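Local atomic coordinates of (S)-ureidoglycine--glyoxylate transaminase (Bacillus subtilis, PDB entry 3ISL), a protein that catalyses transamination between (S)-ureidoglycine and glyoxylate, giving oxalurate and glycine in purine catabolism, with pyridoxal 5'-phosphate as cofactor. Residues D87-G98 with K138-T149; I333-M341 with A351-W362. All coordinates share one frame; numbering follows the deposited sequence.

In the fold
The two contacts follow one another along the chain, contact 1 closing before contact 2 opens, and both lie in the class-V aminotransferase family region. Their centres are about 25 Å apart. Contact 1 belongs to the seven-stranded mixed sheet, where strands 88-93 and 139-143 are neighbours, and its far end reaches the cofactor. Contact 2 sets helix 335-346 against a loop and strand 361-365, which pairs antiparallel with strand 324-328 outside that sheet. The contacts meet where Ser148 O packs against Leu357 CD1. Arg363 also joins them, hydrogen-bonding to Thr147 O and Ser352 O. The cofactor-binding end of the large sheet is thus tied to this pair of strands.

Contact 1. Residues D87-G98 with K138-T149; sequences DDVLIPIYGRFG and KIVAMVHGETST. With PLP (pyridoxal-5'-phosphate), chain C.
Strands 88-93 and 139-143 are parallel neighbours in the large sheet of the PLP-dependent aminotransferase fold. Leu90 N binds Ile139 O, and Leu90 O accepts from Ala141 N. Val89 CG2 packs alongside Ile139 CD1 on the same face of the sheet. The partly exposed end is looser: Lys138 N and Ile139 N make weak bonds to Asp88 O. Lys138 NZ forms a salt bridge with Asp87 OD2 (3.1 Å), from above the carboxylate plane. NZ also bonds Val82 O, and OD2 accepts from Glu84 N.

Packing tightens at the cofactor end. Glu146 CG makes a CH-pi contact over the face of the Tyr94 ring, 3.9 Å from its centroid. Tyr94 CG sits between the backbone N and carbonyl carbon (chi1 58°), and the ring carries OH to Val143 O (2.7 Å). The buried Glu146 carboxylate binds backbone N-H groups at the N-terminal end of helix 96-107. OE1 receives Phe97 N through its syn lone pair (3.0 Å, 169°), and also Ser148 OG from above the plane. OE2 takes Gly98 N. Phe97 has the cofactor ring over one face and Arg96 CD over the other. Beside it, Thr147 OG1 hydrogen-bonds PLP O3 at 3.2 Å.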
loop_
_atom_site.group_PDB
_atom_site.type_symbol
_atom_site.label_atom_id
_atom_site.label_comp_id
_atom_site.label_asym_id
_atom_site.label_seq_id
_atom_site.Cartn_x
_atom_site.Cartn_y
_atom_site.Cartn_z
ATOM N N ASP A 87 -25.495 1.708 12.349
ATOM C CA ASP A 87 -26.023 1.897 10.980
ATOM C C ASP A 87 -26.467 0.561 10.339
ATOM O O ASP A 87 -25.804 -0.470 10.456
ATOM C CB ASP A 87 -25.021 2.605 10.059
ATOM C CG ASP A 87 -24.747 4.040 10.491
ATOM O OD1 ASP A 87 -25.602 4.649 11.194
ATOM O OD2 ASP A 87 -23.670 4.555 10.121
ATOM N N ASP A 88 -27.609 0.585 9.672
ATOM C CA ASP A 88 -28.073 -0.570 8.909
ATOM C C ASP A 88 -27.365 -0.615 7.543
ATOM O O ASP A 88 -27.290 0.400 6.857
ATOM C CB ASP A 88 -29.561 -0.449 8.695
ATOM C CG ASP A 88 -30.367 -0.709 9.964
ATOM O OD1 ASP A 88 -30.115 -1.711 10.650
ATOM O OD2 ASP A 88 -31.309 0.065 10.219
ATOM N N VAL A 89 -26.866 -1.794 7.166
ATOM C CA VAL A 89 -26.128 -1.984 5.932
ATOM C C VAL A 89 -26.638 -3.260 5.268
ATOM O O VAL A 89 -26.554 -4.350 5.830
ATOM C CB VAL A 89 -24.582 -2.086 6.204
ATOM C CG1 VAL A 89 -23.793 -2.393 4.891
ATOM C CG2 VAL A 89 -24.006 -0.800 6.945
ATOM N N LEU A 90 -27.157 -3.102 4.055
ATOM C CA LEU A 90 -27.715 -4.204 3.289
ATOM C C LEU A 90 -26.612 -4.700 2.332
ATOM O O LEU A 90 -26.102 -3.940 1.540
ATOM C CB LEU A 90 -28.855 -3.710 2.409
ATOM C CG LEU A 90 -30.021 -4.637 2.024
ATOM C CD1 LEU A 90 -30.548 -4.359 0.614
ATOM C CD2 LEU A 90 -29.982 -6.144 2.367
ATOM N N ILE A 91 -26.322 -5.980 2.362
ATOM C CA ILE A 91 -25.288 -6.509 1.493
ATOM C C ILE A 91 -25.855 -7.730 0.778
ATOM O O ILE A 91 -25.998 -8.785 1.380
ATOM C CB ILE A 91 -24.037 -6.890 2.291
ATOM C CG1 ILE A 91 -23.651 -5.731 3.232
ATOM C CG2 ILE A 91 -22.860 -7.250 1.319
ATOM C CD1 ILE A 91 -22.426 -5.979 4.147
ATOM N N PRO A 92 -26.163 -7.591 -0.504
ATOM C CA PRO A 92 -26.586 -8.785 -1.224
ATOM C C PRO A 92 -25.328 -9.511 -1.683
ATOM O O PRO A 92 -24.553 -8.953 -2.423
ATOM C CB PRO A 92 -27.389 -8.237 -2.440
ATOM C CG PRO A 92 -27.499 -6.751 -2.256
ATOM C CD PRO A 92 -26.286 -6.377 -1.322
ATOM N N ILE A 93 -25.190 -10.769 -1.283
ATOM C CA ILE A 93 -24.003 -11.576 -1.475
ATOM C C ILE A 93 -24.222 -12.722 -2.454
ATOM O O ILE A 93 -25.109 -13.554 -2.266
ATOM C CB ILE A 93 -23.606 -12.145 -0.134
ATOM C CG1 ILE A 93 -23.148 -11.000 0.800
ATOM C CG2 ILE A 93 -22.456 -13.205 -0.274
ATOM C CD1 ILE A 93 -23.277 -11.453 2.288
ATOM N N TYR A 94 -23.441 -12.753 -3.533
ATOM C CA TYR A 94 -23.592 -13.869 -4.495
ATOM C C TYR A 94 -22.231 -14.548 -4.768
ATOM O O TYR A 94 -22.090 -15.409 -5.657
ATOM C CB TYR A 94 -24.288 -13.393 -5.776
ATOM C CG TYR A 94 -23.582 -12.261 -6.489
ATOM C CD1 TYR A 94 -23.709 -10.925 -6.053
ATOM C CD2 TYR A 94 -22.736 -12.528 -7.563
ATOM C CE1 TYR A 94 -23.044 -9.931 -6.707
ATOM C CE2 TYR A 94 -22.073 -11.546 -8.219
ATOM C CZ TYR A 94 -22.227 -10.260 -7.817
ATOM O OH TYR A 94 -21.496 -9.329 -8.489
ATOM N N GLY A 95 -21.229 -14.165 -3.979
ATOM C CA GLY A 95 -19.946 -14.854 -4.038
ATOM C C GLY A 95 -19.027 -14.468 -2.909
ATOM O O GLY A 95 -19.459 -13.840 -1.954
ATOM N N ARG A 96 -17.757 -14.861 -3.018
ATOM C CA ARG A 96 -16.834 -14.739 -1.902
ATOM C C ARG A 96 -16.602 -13.309 -1.463
ATOM O O ARG A 96 -16.473 -13.050 -0.285
ATOM C CB ARG A 96 -15.480 -15.424 -2.202
ATOM C CG ARG A 96 -14.293 -14.852 -1.361
ATOM C CD ARG A 96 -12.930 -14.915 -2.145
ATOM N NE ARG A 96 -12.702 -16.236 -2.834
ATOM C CZ ARG A 96 -12.182 -16.426 -4.068
ATOM N NH1 ARG A 96 -11.785 -15.407 -4.848
ATOM N NH2 ARG A 96 -12.082 -17.663 -4.540
ATOM N N PHE A 97 -16.518 -12.373 -2.396
ATOM C CA PHE A 97 -16.197 -10.989 -2.010
ATOM C C PHE A 97 -17.382 -10.260 -1.323
ATOM O O PHE A 97 -17.170 -9.320 -0.555
ATOM C CB PHE A 97 -15.496 -10.241 -3.191
ATOM C CG PHE A 97 -14.190 -10.921 -3.625
ATOM C CD1 PHE A 97 -12.986 -10.643 -2.954
ATOM C CD2 PHE A 97 -14.185 -11.925 -4.628
ATOM C CE1 PHE A 97 -11.788 -11.300 -3.278
ATOM C CE2 PHE A 97 -12.975 -12.591 -4.974
ATOM C CZ PHE A 97 -11.778 -12.269 -4.283
ATOM N N GLY A 98 -18.616 -10.708 -1.553
ATOM C CA GLY A 98 -19.765 -10.260 -0.716
ATOM C C GLY A 98 -19.532 -10.454 0.798
ATOM O O GLY A 98 -19.876 -9.597 1.594
ATOM N N LYS A 138 -28.955 2.733 5.745
ATOM C CA LYS A 138 -28.115 3.891 5.399
ATOM C C LYS A 138 -27.264 3.536 4.138
ATOM O O LYS A 138 -27.003 4.377 3.251
ATOM C CB LYS A 138 -27.222 4.298 6.613
ATOM C CG LYS A 138 -26.214 5.382 6.321
ATOM C CD LYS A 138 -25.372 5.755 7.582
ATOM C CE LYS A 138 -24.479 6.937 7.348
ATOM N NZ LYS A 138 -23.623 7.194 8.548
ATOM N N ILE A 139 -26.865 2.279 4.052
ATOM C CA ILE A 139 -25.884 1.876 3.048
ATOM C C ILE A 139 -26.270 0.548 2.397
ATOM O O ILE A 139 -26.674 -0.422 3.098
ATOM C CB ILE A 139 -24.488 1.636 3.678
ATOM C CG1 ILE A 139 -23.993 2.936 4.315
ATOM C CG2 ILE A 139 -23.462 1.039 2.596
ATOM C CD1 ILE A 139 -23.061 2.721 5.365
ATOM N N VAL A 140 -26.135 0.509 1.070
ATOM C CA VAL A 140 -26.099 -0.775 0.410
ATOM C C VAL A 140 -24.775 -0.992 -0.273
ATOM O O VAL A 140 -24.307 -0.153 -1.042
ATOM C CB VAL A 140 -27.393 -1.122 -0.408
ATOM C CG1 VAL A 140 -28.530 -0.076 -0.336
ATOM C CG2 VAL A 140 -27.189 -1.909 -1.705
ATOM N N ALA A 141 -24.147 -2.115 0.101
ATOM C CA ALA A 141 -22.788 -2.427 -0.315
ATOM C C ALA A 141 -22.863 -3.655 -1.167
ATOM O O ALA A 141 -23.436 -4.665 -0.748
ATOM C CB ALA A 141 -21.855 -2.681 0.916
ATOM N N MET A 142 -22.223 -3.615 -2.324
ATOM C CA MET A 142 -22.313 -4.744 -3.225
ATOM C C MET A 142 -21.101 -4.925 -4.165
ATOM O O MET A 142 -20.478 -3.950 -4.550
ATOM C CB MET A 142 -23.550 -4.532 -4.088
ATOM C CG MET A 142 -24.212 -5.796 -4.516
ATOM S SD MET A 142 -25.624 -5.313 -5.550
ATOM C CE MET A 142 -25.841 -6.894 -6.350
ATOM N N VAL A 143 -20.811 -6.175 -4.545
ATOM C CA VAL A 143 -19.730 -6.491 -5.488
ATOM C C VAL A 143 -20.328 -6.380 -6.928
ATOM O O VAL A 143 -21.396 -6.916 -7.201
ATOM C CB VAL A 143 -19.153 -7.902 -5.270
ATOM C CG1 VAL A 143 -17.966 -8.181 -6.297
ATOM C CG2 VAL A 143 -18.681 -8.107 -3.839
ATOM N N HIS A 144 -19.664 -5.646 -7.815
ATOM C CA HIS A 144 -20.070 -5.620 -9.258
ATOM C C HIS A 144 -19.847 -6.953 -9.951
ATOM O O HIS A 144 -20.792 -7.535 -10.574
ATOM C CB HIS A 144 -19.311 -4.473 -10.024
ATOM C CG HIS A 144 -19.834 -4.201 -11.413
ATOM N ND1 HIS A 144 -19.080 -3.540 -12.361
ATOM C CD2 HIS A 144 -20.996 -4.566 -12.034
ATOM C CE1 HIS A 144 -19.764 -3.472 -13.498
ATOM N NE2 HIS A 144 -20.953 -4.041 -13.315
ATOM N N GLY A 145 -18.609 -7.432 -9.894
ATOM C CA GLY A 145 -18.247 -8.698 -10.553
ATOM C C GLY A 145 -17.555 -9.603 -9.512
ATOM O O GLY A 145 -16.528 -9.210 -8.922
ATOM N N GLU A 146 -18.110 -10.795 -9.260
ATOM C CA GLU A 146 -17.460 -11.767 -8.317
ATOM C C GLU A 146 -16.607 -12.691 -9.122
ATOM O O GLU A 146 -17.174 -13.523 -9.885
ATOM C CB GLU A 146 -18.496 -12.735 -7.681
ATOM C CG GLU A 146 -19.220 -12.249 -6.473
ATOM C CD GLU A 146 -18.350 -12.214 -5.245
ATOM O OE1 GLU A 146 -17.280 -12.845 -5.230
ATOM O OE2 GLU A 146 -18.755 -11.579 -4.265
ATOM N N THR A 147 -15.279 -12.614 -8.941
ATOM C CA THR A 147 -14.392 -13.460 -9.659
ATOM C C THR A 147 -14.484 -14.835 -9.090
ATOM O O THR A 147 -14.158 -15.782 -9.799
ATOM C CB THR A 147 -12.893 -13.026 -9.589
ATOM O OG1 THR A 147 -12.524 -12.857 -8.221
ATOM C CG2 THR A 147 -12.692 -11.725 -10.303
ATOM N N SER A 148 -14.898 -14.950 -7.826
ATOM C CA SER A 148 -14.989 -16.245 -7.172
ATOM C C SER A 148 -16.001 -17.135 -7.902
ATOM O O SER A 148 -15.861 -18.327 -7.942
ATOM C CB SER A 148 -15.382 -16.081 -5.671
ATOM O OG SER A 148 -16.689 -15.480 -5.548
ATOM N N THR A 149 -17.040 -16.540 -8.452
ATOM C CA THR A 149 -18.111 -17.301 -9.103
ATOM C C THR A 149 -18.191 -17.016 -10.612
ATOM O O THR A 149 -18.818 -17.733 -11.341
ATOM C CB THR A 149 -19.484 -17.101 -8.429
ATOM O OG1 THR A 149 -20.029 -15.809 -8.712
ATOM C CG2 THR A 149 -19.421 -17.352 -6.872
HETATM N N1 PLP C . -12.785 -7.497 -4.475
HETATM C C2 PLP C . -12.980 -8.316 -5.683
HETATM C C2A PLP C . -14.187 -8.420 -6.402
HETATM C C3 PLP C . -11.946 -9.091 -6.224
HETATM O O3 PLP C . -12.126 -9.847 -7.354
HETATM C C4 PLP C . -10.683 -9.116 -5.677
HETATM C C4A PLP C . -9.558 -9.994 -6.351
HETATM C C5 PLP C . -10.448 -8.348 -4.542
HETATM C C6 PLP C . -11.461 -7.554 -3.918
HETATM C C5A PLP C . -9.081 -8.452 -3.952
HETATM O O4P PLP C . -8.532 -7.226 -3.813
HETATM P P PLP C . -7.051 -7.307 -3.266
HETATM O O1P PLP C . -6.517 -8.734 -3.245
HETATM O O2P PLP C . -7.239 -6.540 -1.803
HETATM O O3P PLP C . -6.083 -6.292 -4.191
HETATM O O HOH W 1 -22.599 -16.073 -8.141
HETATM O O HOH W 2 -21.229 -11.003 -3.963
#

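Contact 2. Residues I333-M341 with A351-W362; sequences IDGESVRDM and ASSFGPLAGKIW
This is a partly buried helix-to-loop-and-strand contact in which Trp362 and Ser352 meet the first turn of helix 335-346. The side chain of Ala351 lies about 10 Å from the bound PLP. The Trp362 indole comes edge-on: NE1 donates to Gly335 O (3.0 Å, 164°), with the oxygen in the ring plane. Gly335 O also accepts from Arg339 N, and the two donors reach it from opposite faces of the carbonyl plane. Val338 CG1 touches Trp362 CZ2 at 3.7 Å, the two side chains crossing at about a right angle. Val338 also touches Val386 and Leu387 of helix 373-389.

A second hydrogen bond joins two side chains. Ser352 OG donates to Glu336 OE1 at 2.6 Å, on the syn side but 28° out of the carboxylate plane. The Glu336 chain bends at chi2 (51°), which swings the carboxylate back towards Ser352. Arg339 NE and NH2 both donate to OE2 in a side-on salt bridge, with the oxygen in the guanidinium plane. With an alanine in place of Glu336, the Ser352 hydroxyl is likely to lose this acceptor and the Arg339 guanidinium its carboxylate mate, leaving it freer to turn.

Asp334 is the N-cap: its OD1 accepts weak bonds from Glu336 N and Ser337 N. This N-capped helix, packed beside antiparallel strands 324-328 and 361-365, is consistent with the C-terminal small domain of fold-type I PLP enzymes.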
loop_
_atom_site.group_PDB
_atom_site.type_symbol
_atom_site.label_atom_id
_atom_site.label_comp_id
_atom_site.label_asym_id
_atom_site.label_seq_id
_atom_site.Cartn_x
_atom_site.Cartn_y
_atom_site.Cartn_z
ATOM N N ILE A 333 -10.282 -36.070 -12.719
ATOM C CA ILE A 333 -9.080 -35.295 -13.021
ATOM C C ILE A 333 -8.779 -34.403 -11.830
ATOM O O ILE A 333 -9.649 -33.679 -11.358
ATOM C CB ILE A 333 -9.223 -34.475 -14.318
ATOM C CG1 ILE A 333 -9.025 -35.383 -15.535
ATOM C CG2 ILE A 333 -8.182 -33.362 -14.367
ATOM C CD1 ILE A 333 -9.684 -34.877 -16.804
ATOM N N ASP A 334 -7.547 -34.482 -11.334
ATOM C CA ASP A 334 -7.133 -33.713 -10.184
ATOM C C ASP A 334 -6.830 -32.287 -10.703
ATOM O O ASP A 334 -5.886 -32.072 -11.442
ATOM C CB ASP A 334 -5.914 -34.385 -9.526
ATOM C CG ASP A 334 -5.277 -33.528 -8.425
ATOM O OD1 ASP A 334 -5.667 -32.346 -8.254
ATOM O OD2 ASP A 334 -4.372 -34.050 -7.735
ATOM N N GLY A 335 -7.692 -31.351 -10.354
ATOM C CA GLY A 335 -7.618 -29.993 -10.866
ATOM C C GLY A 335 -6.376 -29.265 -10.368
ATOM O O GLY A 335 -5.837 -28.361 -11.061
ATOM N N GLU A 336 -5.922 -29.628 -9.174
ATOM C CA GLU A 336 -4.719 -29.016 -8.645
ATOM C C GLU A 336 -3.487 -29.517 -9.423
ATOM O O GLU A 336 -2.540 -28.765 -9.618
ATOM C CB GLU A 336 -4.598 -29.299 -7.137
ATOM C CG GLU A 336 -3.914 -28.168 -6.312
ATOM C CD GLU A 336 -4.533 -26.749 -6.556
ATOM O OE1 GLU A 336 -5.751 -26.658 -6.845
ATOM O OE2 GLU A 336 -3.787 -25.731 -6.456
ATOM N N SER A 337 -3.520 -30.792 -9.841
ATOM C CA SER A 337 -2.374 -31.411 -10.512
ATOM C C SER A 337 -2.255 -30.725 -11.850
ATOM O O SER A 337 -1.128 -30.412 -12.271
ATOM C CB SER A 337 -2.575 -32.916 -10.706
ATOM O OG SER A 337 -1.638 -33.475 -11.616
ATOM N N VAL A 338 -3.412 -30.492 -12.498
ATOM C CA VAL A 338 -3.456 -29.776 -13.785
ATOM C C VAL A 338 -2.913 -28.374 -13.694
ATOM O O VAL A 338 -2.141 -27.975 -14.544
ATOM C CB VAL A 338 -4.841 -29.758 -14.425
ATOM C CG1 VAL A 338 -4.855 -28.701 -15.540
ATOM C CG2 VAL A 338 -5.208 -31.227 -14.966
ATOM N N ARG A 339 -3.272 -27.656 -12.636
ATOM C CA ARG A 339 -2.828 -26.278 -12.441
ATOM C C ARG A 339 -1.312 -26.191 -12.175
ATOM O O ARG A 339 -0.601 -25.303 -12.738
ATOM C CB ARG A 339 -3.664 -25.582 -11.360
ATOM C CG ARG A 339 -3.070 -24.264 -10.877
ATOM C CD ARG A 339 -3.951 -23.597 -9.801
ATOM N NE ARG A 339 -3.440 -24.002 -8.496
ATOM C CZ ARG A 339 -2.395 -23.425 -7.908
ATOM N NH1 ARG A 339 -1.801 -22.375 -8.494
ATOM N NH2 ARG A 339 -1.955 -23.894 -6.732
ATOM N N ASP A 340 -0.833 -27.071 -11.300
ATOM C CA ASP A 340 0.593 -27.151 -10.969
ATOM C C ASP A 340 1.441 -27.466 -12.222
ATOM O O ASP A 340 2.498 -26.869 -12.403
ATOM C CB ASP A 340 0.857 -28.239 -9.865
ATOM C CG ASP A 340 0.267 -27.844 -8.485
ATOM O OD1 ASP A 340 0.211 -28.729 -7.587
ATOM O OD2 ASP A 340 -0.126 -26.643 -8.301
ATOM N N MET A 341 0.990 -28.402 -13.058
ATOM C CA MET A 341 1.745 -28.794 -14.265
ATOM C C MET A 341 1.797 -27.688 -15.338
ATOM O O MET A 341 2.830 -27.479 -16.008
ATOM C CB MET A 341 1.230 -30.127 -14.870
ATOM C CG MET A 341 2.124 -30.635 -16.017
ATOM S SD MET A 341 1.442 -32.118 -16.840
ATOM C CE MET A 341 1.815 -33.345 -15.568
ATOM N N ALA A 351 -6.203 -20.113 -12.212
ATOM C CA ALA A 351 -6.623 -20.125 -10.809
ATOM C C ALA A 351 -7.424 -21.378 -10.478
ATOM O O ALA A 351 -8.217 -21.842 -11.294
ATOM C CB ALA A 351 -7.414 -18.860 -10.524
ATOM N N SER A 352 -7.225 -21.923 -9.283
ATOM C CA SER A 352 -8.150 -22.921 -8.752
ATOM C C SER A 352 -9.240 -22.169 -7.998
ATOM O O SER A 352 -9.263 -20.942 -7.986
ATOM C CB SER A 352 -7.445 -23.890 -7.789
ATOM O OG SER A 352 -6.888 -25.007 -8.482
ATOM N N SER A 353 -10.149 -22.909 -7.376
ATOM C CA SER A 353 -11.093 -22.346 -6.430
ATOM C C SER A 353 -10.836 -22.918 -5.046
ATOM O O SER A 353 -10.451 -24.097 -4.899
ATOM C CB SER A 353 -12.501 -22.699 -6.846
ATOM O OG SER A 353 -12.862 -21.979 -7.995
ATOM N N PHE A 354 -11.035 -22.089 -4.029
ATOM C CA PHE A 354 -10.988 -22.574 -2.646
ATOM C C PHE A 354 -12.343 -22.282 -1.980
ATOM O O PHE A 354 -13.049 -21.345 -2.389
ATOM C CB PHE A 354 -9.732 -22.038 -1.916
ATOM C CG PHE A 354 -8.431 -22.587 -2.495
ATOM C CD1 PHE A 354 -8.038 -23.928 -2.239
ATOM C CD2 PHE A 354 -7.622 -21.796 -3.342
ATOM C CE1 PHE A 354 -6.830 -24.465 -2.801
ATOM C CE2 PHE A 354 -6.412 -22.317 -3.918
ATOM C CZ PHE A 354 -6.023 -23.655 -3.650
ATOM N N GLY A 355 -12.771 -23.105 -1.029
ATOM C CA GLY A 355 -14.155 -22.925 -0.524
ATOM C C GLY A 355 -15.113 -23.760 -1.360
ATOM O O GLY A 355 -14.696 -24.746 -1.946
ATOM N N PRO A 356 -16.387 -23.343 -1.461
ATOM C CA PRO A 356 -17.475 -24.165 -2.033
ATOM C C PRO A 356 -17.244 -24.691 -3.468
ATOM O O PRO A 356 -17.720 -25.796 -3.816
ATOM C CB PRO A 356 -18.707 -23.239 -1.981
ATOM C CG PRO A 356 -18.349 -22.134 -1.039
ATOM C CD PRO A 356 -16.847 -22.006 -1.058
ATOM N N LEU A 357 -16.537 -23.913 -4.281
ATOM C CA LEU A 357 -16.218 -24.320 -5.647
ATOM C C LEU A 357 -14.874 -25.070 -5.742
ATOM O O LEU A 357 -14.440 -25.442 -6.844
ATOM C CB LEU A 357 -16.300 -23.104 -6.609
ATOM C CG LEU A 357 -17.670 -22.387 -6.554
ATOM C CD1 LEU A 357 -17.797 -21.343 -7.632
ATOM C CD2 LEU A 357 -18.825 -23.390 -6.669
ATOM N N ALA A 358 -14.247 -25.333 -4.584
ATOM C CA ALA A 358 -12.961 -26.036 -4.557
ATOM C C ALA A 358 -13.141 -27.370 -5.272
ATOM O O ALA A 358 -14.097 -28.101 -4.992
ATOM C CB ALA A 358 -12.468 -26.253 -3.103
ATOM N N GLY A 359 -12.269 -27.617 -6.241
ATOM C CA GLY A 359 -12.259 -28.852 -7.017
ATOM C C GLY A 359 -13.299 -28.920 -8.125
ATOM O O GLY A 359 -13.370 -29.916 -8.849
ATOM N N LYS A 360 -14.141 -27.906 -8.261
ATOM C CA LYS A 360 -15.176 -27.941 -9.310
ATOM C C LYS A 360 -14.746 -27.215 -10.567
ATOM O O LYS A 360 -15.158 -27.574 -11.649
ATOM C CB LYS A 360 -16.499 -27.329 -8.812
ATOM C CG LYS A 360 -17.229 -28.216 -7.779
ATOM C CD LYS A 360 -18.215 -27.401 -6.939
ATOM C CE LYS A 360 -19.321 -26.763 -7.824
ATOM N NZ LYS A 360 -20.640 -27.484 -7.838
ATOM N N ILE A 361 -13.963 -26.146 -10.408
ATOM C CA ILE A 361 -13.697 -25.257 -11.535
ATOM C C ILE A 361 -12.283 -24.760 -11.552
ATOM O O ILE A 361 -11.656 -24.580 -10.501
ATOM C CB ILE A 361 -14.641 -23.976 -11.575
ATOM C CG1 ILE A 361 -14.707 -23.240 -10.226
ATOM C CG2 ILE A 361 -16.004 -24.298 -12.120
ATOM C CD1 ILE A 361 -15.234 -21.744 -10.324
ATOM N N TRP A 362 -11.777 -24.519 -12.750
ATOM C CA TRP A 362 -10.627 -23.588 -12.872
ATOM C C TRP A 362 -11.197 -22.291 -13.301
ATOM O O TRP A 362 -12.220 -22.293 -13.948
ATOM C CB TRP A 362 -9.613 -24.001 -13.927
ATOM C CG TRP A 362 -8.994 -25.352 -13.741
ATOM C CD1 TRP A 362 -7.988 -25.721 -12.846
ATOM C CD2 TRP A 362 -9.277 -26.516 -14.536
ATOM N NE1 TRP A 362 -7.654 -27.078 -13.048
ATOM C CE2 TRP A 362 -8.431 -27.577 -14.070
ATOM C CE3 TRP A 362 -10.184 -26.774 -15.579
ATOM C CZ2 TRP A 362 -8.482 -28.899 -14.626
ATOM C CZ3 TRP A 362 -10.235 -28.079 -16.139
ATOM C CH2 TRP A 362 -9.399 -29.132 -15.637
#